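Side-chain contacts in aromatic-amino-acid:2-oxoglutarate transaminase (Candida albicans, PDB 6HND), which probably transfers amino groups between aromatic amino acids or 2-aminoadipate and 2-oxo acids such as 2-oxoglutarate, using pyridoxal 5'-phosphate as cofactor: residues R144-R149 against Y283-L288; L244-T249 against F256-E261; T321-E326 against V333-T338. All blocks are in the same frame, centred on the assembly; numbering follows the deposited sequence.

Contact 1 (R144-R149 against Y283-L288); sequences RDFIIR and YGYLTL. With PLP (pyridoxal-5'-phosphate), chain E.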
loop_
_atom_site.group_PDB
_atom_site.type_symbol
_atom_site.label_atom_id
_atom_site.label_comp_id
_atom_site.label_asym_id
_atom_site.label_seq_id
_atom_site.Cartn_x
_atom_site.Cartn_y
_atom_site.Cartn_z
ATOM N N ARG B 144 2.451 -6.566 19.080
ATOM C CA ARG B 144 3.263 -6.331 20.313
ATOM C C ARG B 144 3.368 -7.651 21.098
ATOM O O ARG B 144 4.481 -8.070 21.408
ATOM C CB ARG B 144 2.689 -5.245 21.227
ATOM C CG ARG B 144 2.752 -3.845 20.633
ATOM C CD ARG B 144 2.260 -2.712 21.539
ATOM N NE ARG B 144 2.102 -1.503 20.730
ATOM C CZ ARG B 144 0.949 -0.965 20.315
ATOM N NH1 ARG B 144 -0.221 -1.479 20.656
ATOM N NH2 ARG B 144 0.977 0.124 19.567
ATOM N N ASP B 145 2.232 -8.275 21.396
ATOM C CA ASP B 145 2.130 -9.471 22.267
ATOM C C ASP B 145 2.941 -10.614 21.659
ATOM O O ASP B 145 3.653 -11.298 22.419
ATOM C CB ASP B 145 0.660 -9.827 22.491
ATOM C CG ASP B 145 -0.072 -8.812 23.373
ATOM O OD1 ASP B 145 0.609 -7.966 23.957
ATOM O OD2 ASP B 145 -1.326 -8.871 23.459
ATOM N N PHE B 146 2.856 -10.784 20.334
ATOM C CA PHE B 146 3.545 -11.840 19.556
ATOM C C PHE B 146 5.049 -11.638 19.666
ATOM O O PHE B 146 5.762 -12.630 19.866
ATOM C CB PHE B 146 3.086 -11.822 18.092
ATOM C CG PHE B 146 3.696 -12.891 17.222
ATOM C CD1 PHE B 146 3.280 -14.211 17.317
ATOM C CD2 PHE B 146 4.667 -12.571 16.286
ATOM C CE1 PHE B 146 3.852 -15.192 16.524
ATOM C CE2 PHE B 146 5.239 -13.556 15.495
ATOM C CZ PHE B 146 4.825 -14.862 15.608
ATOM N N ILE B 147 5.518 -10.396 19.485
ATOM C CA ILE B 147 6.970 -10.047 19.567
ATOM C C ILE B 147 7.441 -10.177 21.030
ATOM O O ILE B 147 8.540 -10.685 21.256
ATOM C CB ILE B 147 7.243 -8.669 18.938
ATOM C CG1 ILE B 147 7.365 -8.796 17.424
ATOM C CG2 ILE B 147 8.483 -7.993 19.489
ATOM C CD1 ILE B 147 8.679 -9.392 16.962
ATOM N N ILE B 148 6.634 -9.792 22.008
ATOM C CA ILE B 148 7.002 -9.997 23.437
ATOM C C ILE B 148 7.210 -11.507 23.662
ATOM O O ILE B 148 8.236 -11.867 24.243
ATOM C CB ILE B 148 5.959 -9.368 24.387
ATOM C CG1 ILE B 148 5.988 -7.838 24.335
ATOM C CG2 ILE B 148 6.151 -9.875 25.806
ATOM C CD1 ILE B 148 4.815 -7.160 25.080
ATOM N N ARG B 149 6.317 -12.356 23.146
ATOM C CA ARG B 149 6.394 -13.831 23.335
ATOM C C ARG B 149 7.646 -14.403 22.630
ATOM O O ARG B 149 8.367 -15.206 23.253
ATOM C CB ARG B 149 5.087 -14.470 22.855
ATOM C CG ARG B 149 4.931 -15.941 23.226
ATOM C CD ARG B 149 4.533 -16.173 24.684
ATOM N NE ARG B 149 3.960 -17.500 24.887
ATOM C CZ ARG B 149 4.521 -18.493 25.585
ATOM N NH1 ARG B 149 5.704 -18.346 26.158
ATOM N NH2 ARG B 149 3.893 -19.651 25.695
ATOM N N TYR B 283 10.472 -15.997 7.537
ATOM C CA TYR B 283 10.191 -17.439 7.829
ATOM C C TYR B 283 11.149 -18.023 8.879
ATOM O O TYR B 283 11.292 -19.261 8.903
ATOM C CB TYR B 283 10.257 -18.271 6.539
ATOM C CG TYR B 283 11.252 -17.714 5.559
ATOM C CD1 TYR B 283 12.526 -17.417 5.991
ATOM C CD2 TYR B 283 10.898 -17.401 4.256
ATOM C CE1 TYR B 283 13.440 -16.833 5.144
ATOM C CE2 TYR B 283 11.798 -16.787 3.400
ATOM C CZ TYR B 283 13.071 -16.493 3.860
ATOM O OH TYR B 283 14.026 -15.921 3.071
ATOM N N GLY B 284 11.717 -17.184 9.754
ATOM C CA GLY B 284 12.598 -17.610 10.855
ATOM C C GLY B 284 11.830 -18.412 11.885
ATOM O O GLY B 284 12.469 -19.027 12.752
ATOM N N TYR B 285 10.502 -18.388 11.826
ATOM C CA TYR B 285 9.651 -19.185 12.743
ATOM C C TYR B 285 9.606 -20.627 12.236
ATOM O O TYR B 285 9.364 -21.530 13.056
ATOM C CB TYR B 285 8.256 -18.588 12.921
ATOM C CG TYR B 285 8.275 -17.217 13.532
ATOM C CD1 TYR B 285 8.596 -17.062 14.863
ATOM C CD2 TYR B 285 7.975 -16.082 12.798
ATOM C CE1 TYR B 285 8.632 -15.820 15.458
ATOM C CE2 TYR B 285 8.005 -14.826 13.390
ATOM C CZ TYR B 285 8.346 -14.694 14.724
ATOM O OH TYR B 285 8.417 -13.491 15.352
ATOM N N LEU B 286 9.873 -20.839 10.944
ATOM C CA LEU B 286 9.884 -22.198 10.326
ATOM C C LEU B 286 11.264 -22.822 10.546
ATOM O O LEU B 286 12.049 -22.863 9.608
ATOM C CB LEU B 286 9.515 -22.063 8.849
ATOM C CG LEU B 286 8.185 -21.352 8.594
ATOM C CD1 LEU B 286 7.979 -21.120 7.104
ATOM C CD2 LEU B 286 7.005 -22.118 9.200
ATOM N N THR B 287 11.551 -23.239 11.783
ATOM C CA THR B 287 12.846 -23.836 12.194
ATOM C C THR B 287 12.824 -25.291 11.722
ATOM O O THR B 287 11.764 -25.918 11.841
ATOM C CB THR B 287 13.092 -23.691 13.706
ATOM O OG1 THR B 287 12.015 -24.353 14.381
ATOM C CG2 THR B 287 13.165 -22.249 14.157
ATOM N N LEU B 288 13.932 -25.786 11.167
ATOM C CA LEU B 288 13.991 -27.133 10.541
ATOM C C LEU B 288 15.082 -27.938 11.227
ATOM O O LEU B 288 16.230 -27.497 11.235
ATOM C CB LEU B 288 14.278 -26.981 9.044
ATOM C CG LEU B 288 13.424 -25.971 8.288
ATOM C CD1 LEU B 288 13.914 -25.831 6.861
ATOM C CD2 LEU B 288 11.961 -26.366 8.315
HETATM N N1 PLP E . 12.475 -10.706 2.180
HETATM C C2 PLP E . 12.768 -11.988 2.006
HETATM C C2A PLP E . 14.096 -12.453 2.497
HETATM C C3 PLP E . 11.830 -12.875 1.409
HETATM O O3 PLP E . 12.161 -14.192 1.250
HETATM C C4 PLP E . 10.573 -12.376 0.977
HETATM C C4A PLP E . 9.559 -13.317 0.445
HETATM C C5 PLP E . 10.297 -11.009 1.195
HETATM C C6 PLP E . 11.276 -10.237 1.772
HETATM C C5A PLP E . 9.046 -10.331 0.699
HETATM O O4P PLP E . 7.844 -10.600 1.469
HETATM P P PLP E . 6.465 -9.833 1.098
HETATM O O1P PLP E . 6.842 -8.423 0.661
HETATM O O2P PLP E . 5.700 -9.954 2.415
HETATM O O3P PLP E . 5.833 -10.605 -0.014
#

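Contact 2 (L244-T249 against F256-E261); sequences LYTIAT and FTQSLE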
loop_
_atom_site.group_PDB
_atom_site.type_symbol
_atom_site.label_atom_id
_atom_site.label_comp_id
_atom_site.label_asym_id
_atom_site.label_seq_id
_atom_site.Cartn_x
_atom_site.Cartn_y
_atom_site.Cartn_z
ATOM N N LEU B 244 23.323 -2.108 7.986
ATOM C CA LEU B 244 23.479 -3.493 7.473
ATOM C C LEU B 244 22.081 -4.086 7.308
ATOM O O LEU B 244 21.274 -3.973 8.251
ATOM C CB LEU B 244 24.336 -4.322 8.438
ATOM C CG LEU B 244 24.287 -5.832 8.219
ATOM C CD1 LEU B 244 25.156 -6.227 7.023
ATOM C CD2 LEU B 244 24.715 -6.566 9.483
ATOM N N TYR B 245 21.805 -4.628 6.125
ATOM C CA TYR B 245 20.578 -5.399 5.805
ATOM C C TYR B 245 20.981 -6.866 5.854
ATOM O O TYR B 245 21.783 -7.241 5.025
ATOM C CB TYR B 245 20.031 -5.014 4.426
ATOM C CG TYR B 245 18.965 -5.937 3.887
ATOM C CD1 TYR B 245 17.886 -6.288 4.668
ATOM C CD2 TYR B 245 19.040 -6.464 2.603
ATOM C CE1 TYR B 245 16.886 -7.121 4.195
ATOM C CE2 TYR B 245 18.054 -7.303 2.110
ATOM C CZ TYR B 245 16.974 -7.631 2.915
ATOM O OH TYR B 245 15.977 -8.440 2.483
ATOM N N THR B 246 20.459 -7.630 6.807
ATOM C CA THR B 246 20.756 -9.071 6.972
ATOM C C THR B 246 19.447 -9.853 7.122
ATOM O O THR B 246 18.611 -9.503 7.945
ATOM C CB THR B 246 21.722 -9.296 8.147
ATOM O OG1 THR B 246 21.884 -10.698 8.375
ATOM C CG2 THR B 246 21.262 -8.610 9.413
ATOM N N ILE B 247 19.317 -10.904 6.330
ATOM C CA ILE B 247 18.274 -11.947 6.447
ATOM C C ILE B 247 18.908 -13.056 7.299
ATOM O O ILE B 247 19.428 -14.062 6.721
ATOM C CB ILE B 247 17.836 -12.379 5.028
ATOM C CG1 ILE B 247 17.543 -11.167 4.142
ATOM C CG2 ILE B 247 16.643 -13.331 5.095
ATOM C CD1 ILE B 247 17.704 -11.410 2.663
ATOM N N ALA B 248 18.948 -12.853 8.620
ATOM C CA ALA B 248 19.924 -13.516 9.523
ATOM C C ALA B 248 19.547 -14.986 9.653
ATOM O O ALA B 248 20.469 -15.836 9.693
ATOM C CB ALA B 248 20.024 -12.832 10.876
ATOM N N THR B 249 18.246 -15.267 9.702
ATOM C CA THR B 249 17.688 -16.638 9.789
ATOM C C THR B 249 17.130 -17.038 8.410
ATOM O O THR B 249 16.334 -16.253 7.839
ATOM C CB THR B 249 16.626 -16.688 10.894
ATOM O OG1 THR B 249 17.201 -16.116 12.077
ATOM C CG2 THR B 249 16.096 -18.092 11.121
ATOM N N PHE B 256 21.271 -20.013 5.130
ATOM C CA PHE B 256 22.088 -19.971 6.376
ATOM C C PHE B 256 21.346 -19.234 7.499
ATOM O O PHE B 256 20.445 -18.412 7.241
ATOM C CB PHE B 256 23.459 -19.333 6.139
ATOM C CG PHE B 256 24.399 -20.130 5.263
ATOM C CD1 PHE B 256 24.733 -21.431 5.584
ATOM C CD2 PHE B 256 24.972 -19.567 4.135
ATOM C CE1 PHE B 256 25.589 -22.169 4.782
ATOM C CE2 PHE B 256 25.837 -20.305 3.335
ATOM C CZ PHE B 256 26.143 -21.606 3.659
ATOM N N THR B 257 21.692 -19.579 8.732
ATOM C CA THR B 257 21.113 -19.017 9.971
ATOM C C THR B 257 22.245 -18.640 10.921
ATOM O O THR B 257 23.071 -19.531 11.247
ATOM C CB THR B 257 20.153 -19.984 10.656
ATOM O OG1 THR B 257 19.084 -20.217 9.751
ATOM C CG2 THR B 257 19.608 -19.446 11.961
ATOM N N GLN B 258 22.285 -17.369 11.323
ATOM C CA GLN B 258 23.324 -16.836 12.235
ATOM C C GLN B 258 23.024 -17.381 13.629
ATOM O O GLN B 258 21.859 -17.259 14.061
ATOM C CB GLN B 258 23.342 -15.304 12.227
ATOM C CG GLN B 258 23.834 -14.695 10.927
ATOM C CD GLN B 258 23.615 -13.201 10.902
ATOM O OE1 GLN B 258 23.339 -12.568 11.924
ATOM N NE2 GLN B 258 23.745 -12.623 9.728
ATOM N N SER B 259 24.034 -17.971 14.272
ATOM C CA SER B 259 24.014 -18.390 15.697
ATOM C C SER B 259 23.786 -17.168 16.591
ATOM O O SER B 259 24.081 -16.020 16.153
ATOM C CB SER B 259 25.304 -19.074 16.074
ATOM O OG SER B 259 26.353 -18.123 16.194
ATOM N N LEU B 260 23.334 -17.400 17.823
ATOM C CA LEU B 260 23.240 -16.329 18.842
ATOM C C LEU B 260 24.615 -15.669 18.999
ATOM O O LEU B 260 24.667 -14.440 18.956
ATOM C CB LEU B 260 22.728 -16.911 20.155
ATOM C CG LEU B 260 22.685 -15.940 21.336
ATOM C CD1 LEU B 260 21.900 -14.662 21.001
ATOM C CD2 LEU B 260 22.114 -16.647 22.567
ATOM N N GLU B 261 25.702 -16.439 19.076
ATOM C CA GLU B 261 27.032 -15.850 19.382
ATOM C C GLU B 261 27.520 -15.020 18.174
ATOM O O GLU B 261 28.127 -13.946 18.389
ATOM C CB GLU B 261 27.957 -16.942 19.941
ATOM C CG GLU B 261 28.802 -17.685 18.928
ATOM C CD GLU B 261 29.833 -18.602 19.586
ATOM O OE1 GLU B 261 30.964 -18.702 19.052
ATOM O OE2 GLU B 261 29.500 -19.209 20.643
#

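Contact 3 (T321-E326 against V333-T338); sequences TPSYLE and VLRVET. With PLP (pyridoxal-5'-phosphate), chain E.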
loop_
_atom_site.group_PDB
_atom_site.type_symbol
_atom_site.label_atom_id
_atom_site.label_comp_id
_atom_site.label_asym_id
_atom_site.label_seq_id
_atom_site.Cartn_x
_atom_site.Cartn_y
_atom_site.Cartn_z
ATOM N N THR B 321 15.900 -19.080 16.999
ATOM C CA THR B 321 17.146 -18.311 17.199
ATOM C C THR B 321 16.768 -16.874 17.527
ATOM O O THR B 321 15.922 -16.323 16.837
ATOM C CB THR B 321 18.075 -18.379 15.992
ATOM O OG1 THR B 321 18.168 -19.754 15.599
ATOM C CG2 THR B 321 19.411 -17.748 16.321
ATOM N N PRO B 322 17.344 -16.250 18.592
ATOM C CA PRO B 322 17.045 -14.872 18.953
ATOM C C PRO B 322 17.196 -13.854 17.822
ATOM O O PRO B 322 18.114 -13.992 17.030
ATOM C CB PRO B 322 18.065 -14.558 20.041
ATOM C CG PRO B 322 18.280 -15.888 20.723
ATOM C CD PRO B 322 18.259 -16.864 19.574
ATOM N N SER B 323 16.281 -12.870 17.818
ATOM C CA SER B 323 16.291 -11.653 16.975
ATOM C C SER B 323 17.378 -10.705 17.482
ATOM O O SER B 323 17.635 -10.680 18.705
ATOM C CB SER B 323 14.910 -10.980 16.974
ATOM O OG SER B 323 14.948 -9.647 16.457
ATOM N N TYR B 324 17.946 -9.918 16.570
ATOM C CA TYR B 324 18.759 -8.716 16.887
ATOM C C TYR B 324 18.023 -7.786 17.867
ATOM O O TYR B 324 18.717 -7.038 18.568
ATOM C CB TYR B 324 19.201 -8.021 15.592
ATOM C CG TYR B 324 20.404 -8.682 14.951
ATOM C CD1 TYR B 324 21.693 -8.368 15.378
ATOM C CD2 TYR B 324 20.266 -9.647 13.968
ATOM C CE1 TYR B 324 22.812 -8.945 14.798
ATOM C CE2 TYR B 324 21.375 -10.242 13.383
ATOM C CZ TYR B 324 22.650 -9.900 13.809
ATOM O OH TYR B 324 23.754 -10.491 13.277
ATOM N N LEU B 325 16.691 -7.804 17.924
ATOM C CA LEU B 325 15.900 -6.983 18.893
ATOM C C LEU B 325 16.323 -7.357 20.319
ATOM O O LEU B 325 16.282 -6.485 21.219
ATOM C CB LEU B 325 14.396 -7.246 18.729
ATOM C CG LEU B 325 13.678 -6.685 17.491
ATOM C CD1 LEU B 325 12.200 -7.060 17.527
ATOM C CD2 LEU B 325 13.837 -5.173 17.350
ATOM N N GLU B 326 16.648 -8.635 20.516
ATOM C CA GLU B 326 16.903 -9.218 21.852
ATOM C C GLU B 326 18.271 -8.729 22.340
ATOM O O GLU B 326 18.464 -8.768 23.542
ATOM C CB GLU B 326 16.760 -10.740 21.807
ATOM C CG GLU B 326 15.317 -11.135 21.575
ATOM C CD GLU B 326 15.061 -12.600 21.274
ATOM O OE1 GLU B 326 15.224 -13.391 22.176
ATOM O OE2 GLU B 326 14.653 -12.922 20.144
ATOM N N VAL B 333 18.261 -1.425 15.914
ATOM C CA VAL B 333 17.635 -2.521 15.120
ATOM C C VAL B 333 16.214 -2.139 14.709
ATOM O O VAL B 333 15.394 -1.712 15.585
ATOM C CB VAL B 333 17.603 -3.833 15.921
ATOM C CG1 VAL B 333 16.836 -4.935 15.210
ATOM C CG2 VAL B 333 19.018 -4.282 16.242
ATOM N N LEU B 334 15.899 -2.391 13.442
ATOM C CA LEU B 334 14.511 -2.384 12.935
ATOM C C LEU B 334 14.212 -3.795 12.430
ATOM O O LEU B 334 14.896 -4.243 11.488
ATOM C CB LEU B 334 14.411 -1.343 11.811
ATOM C CG LEU B 334 13.010 -1.091 11.269
ATOM C CD1 LEU B 334 12.947 0.275 10.615
ATOM C CD2 LEU B 334 12.610 -2.188 10.281
ATOM N N ARG B 335 13.236 -4.473 13.024
ATOM C CA ARG B 335 12.855 -5.850 12.585
ATOM C C ARG B 335 11.692 -5.776 11.586
ATOM O O ARG B 335 10.651 -5.143 11.907
ATOM C CB ARG B 335 12.465 -6.745 13.760
ATOM C CG ARG B 335 11.965 -8.108 13.310
ATOM C CD ARG B 335 11.496 -8.960 14.471
ATOM N NE ARG B 335 11.015 -10.288 14.101
ATOM C CZ ARG B 335 11.779 -11.334 13.826
ATOM N NH1 ARG B 335 13.095 -11.220 13.821
ATOM N NH2 ARG B 335 11.209 -12.492 13.521
ATOM N N VAL B 336 11.856 -6.401 10.422
ATOM C CA VAL B 336 10.763 -6.529 9.418
ATOM C C VAL B 336 10.087 -7.902 9.518
ATOM O O VAL B 336 10.777 -8.935 9.359
ATOM C CB VAL B 336 11.328 -6.281 8.009
ATOM C CG1 VAL B 336 10.249 -6.438 6.935
ATOM C CG2 VAL B 336 11.967 -4.909 7.962
ATOM N N GLU B 337 8.776 -7.905 9.719
ATOM C CA GLU B 337 7.933 -9.125 9.692
ATOM C C GLU B 337 6.923 -9.034 8.543
ATOM O O GLU B 337 6.680 -7.901 8.065
ATOM C CB GLU B 337 7.181 -9.284 11.012
ATOM C CG GLU B 337 8.068 -9.671 12.175
ATOM C CD GLU B 337 7.808 -11.029 12.812
ATOM O OE1 GLU B 337 7.020 -11.850 12.270
ATOM O OE2 GLU B 337 8.416 -11.270 13.830
ATOM N N THR B 338 6.372 -10.188 8.132
ATOM C CA THR B 338 5.277 -10.305 7.134
ATOM C C THR B 338 4.340 -11.464 7.520
ATOM O O THR B 338 4.793 -12.415 8.218
ATOM C CB THR B 338 5.848 -10.452 5.714
ATOM O OG1 THR B 338 4.826 -10.506 4.710
ATOM C CG2 THR B 338 6.705 -11.688 5.581
HETATM N N1 PLP E . 12.475 -10.706 2.180
HETATM C C2 PLP E . 12.768 -11.988 2.006
HETATM C C2A PLP E . 14.096 -12.453 2.497
HETATM C C3 PLP E . 11.830 -12.875 1.409
HETATM O O3 PLP E . 12.161 -14.192 1.250
HETATM C C4 PLP E . 10.573 -12.376 0.977
HETATM C C4A PLP E . 9.559 -13.317 0.445
HETATM C C5 PLP E . 10.297 -11.009 1.195
HETATM C C6 PLP E . 11.276 -10.237 1.772
HETATM C C5A PLP E . 9.046 -10.331 0.699
HETATM O O4P PLP E . 7.844 -10.600 1.469
HETATM P P PLP E . 6.465 -9.833 1.098
HETATM O O1P PLP E . 6.842 -8.423 0.661
HETATM O O2P PLP E . 5.700 -9.954 2.415
HETATM O O3P PLP E . 5.833 -10.605 -0.014
#

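Contact 1 (R144-R149 against Y283-L288)
F146, on helix 137-151, faces Y285 across a wide backbone gap, the nearest CA atoms, those of I147 and Y285, being 11.7 Å apart; Y285 sits at the third position of a type I beta turn from Y283 to L286, closed by L286 N to Y283 O (2.9 Å). Side chains alone bridge that gap. F146 and Y285 reach out from opposite directions and meet in an offset edge-to-face pair: ring centroids are 5.1 Å apart and the planes stand at 61°. The F146 edge does the touching, its CZ lying over one face of the tyrosine ring but displaced toward the rim. F146 CE2 comes within 3.4 Å of Y285 CZ and 3.2 Å of Y285 OH. CG of F146 lies anti to the backbone nitrogen (chi1 -178°), which directs the ring edge at the Y285 face. I147 adds just its tip, CD1 lying 4.4 Å from Y285 OH.

No hydrogen bond crosses the contact; the Y285 hydroxyl bonds instead to E337 and to T150. Two residues earlier, Y283 turns to the cofactor, its OH lying 3.1 Å from O3 of PLP in a hydrogen bond. Held by two bonds at its hydroxyl, the Y285 phenol should be limited in rotation and sliding, and so offers F146 a fixed face on the same turn that carries Y283 to the cofactor.

Contact 2 (L244-T249 against F256-E261)
Q258 and A248 are joined by a backbone hydrogen bond, Q258 N to A248 O, 2.9 Å long with an N-H...O angle of 157°. The same oxygen receives a CA-H...O contact from T257 CA at 3.3 Å. The Q258 side chain then runs back along A248, extended beyond CG, and its carboxamide lies against the alanine methyl, with A248 CB 3.5 Å from Q258 OE1. From there NE2 reaches T246 OG1 at 3.0 Å, a weak bond because the angle at hydrogen is 122°. The stronger partners lie outside: E187 bonds T246 OG1, while the Y324 hydroxyl bonds Q258 OE1. The two ends of the buried amide are thus unequally held, OE1 firmly by Y324 and NE2 by the weak, bent bond to T246.

T249 and T257 meet through their methyls, CG2 to CG2 at 3.9 Å. Their hydroxyls have other partners, R263 for T249 OG1 and the backbone N of G250 for T257 OG1. S259 takes the N-cap position, its OG accepting from F262 N.

The contact lies in the connection from strand 243-246 to helix 260-272, part of a beta-alpha-beta unit completed by strand 276-280. I247, on the same connection, lines the PLP pocket.

Contact 3 (T321-E326 against V333-T338)
This is a buried contact of mainly apolar character between the loop after helix 312-319 and strand 333-338, an inner strand of the mixed seven-stranded sheet in the large domain of the aspartate aminotransferase fold. An ST turn shapes the loop: S323 OG accepts from L325 N at 2.9 Å, nearly straight at 165°. E326 OE2 also accepts from S323 N and is hydrogen-bonded to H151 of helix 137-151.

The closest backbone approach is L325 to V333, 6.1 Å between CA atoms. V333 puts both methyls to use, CG2 3.8 Å from Y324 CB and CG1 3.7 Å from L325 CD2. The other leucine branch, CD1, lies 3.7 Å from R335 CD, the two side chains crossing at about a right angle. R335, extended from CG to NE, carries its aliphatic part past L325 and its guanidinium past S323, where S323 OG to R335 NH1 is 3.6 Å without a hydrogen bond. S323 OG is bonded instead to E279, the carboxylate that also pairs with R335 NH1. The guanidinium is shared among D281, E279 and E337, which would favour its charged form.

At the far end of the strand T338 OG1 donates to O2P of the PLP phosphate. Within the strand, R335 NE and NH2 grip E337 OE2 side-on from the same face of the carboxylate: the oxygen lies just 1° out of the guanidinium plane, with NE to OE2 at 2.8 Å.

Overall arrangement
From the N terminus, helix 137-151 supplies the first side of contact 1, whose long loop closes only at 283-288, beyond strand 276-280. Contact 2 opens and closes within that span, a short loop between strand 243-246 and helix 260-272. Contact 3 follows in series after both, closing another short loop between the segment after helix 312-319 and strand 333-338; no two of the loops cross. In space the three meet: polar side-chain bonds link contact 3 to contact 1 through E337 and to contact 2 through Y324, and contacts 1 and 2 pack through G284 and T249. Together they join helices 137-151 and 260-272 to the central sheet beside the PLP site.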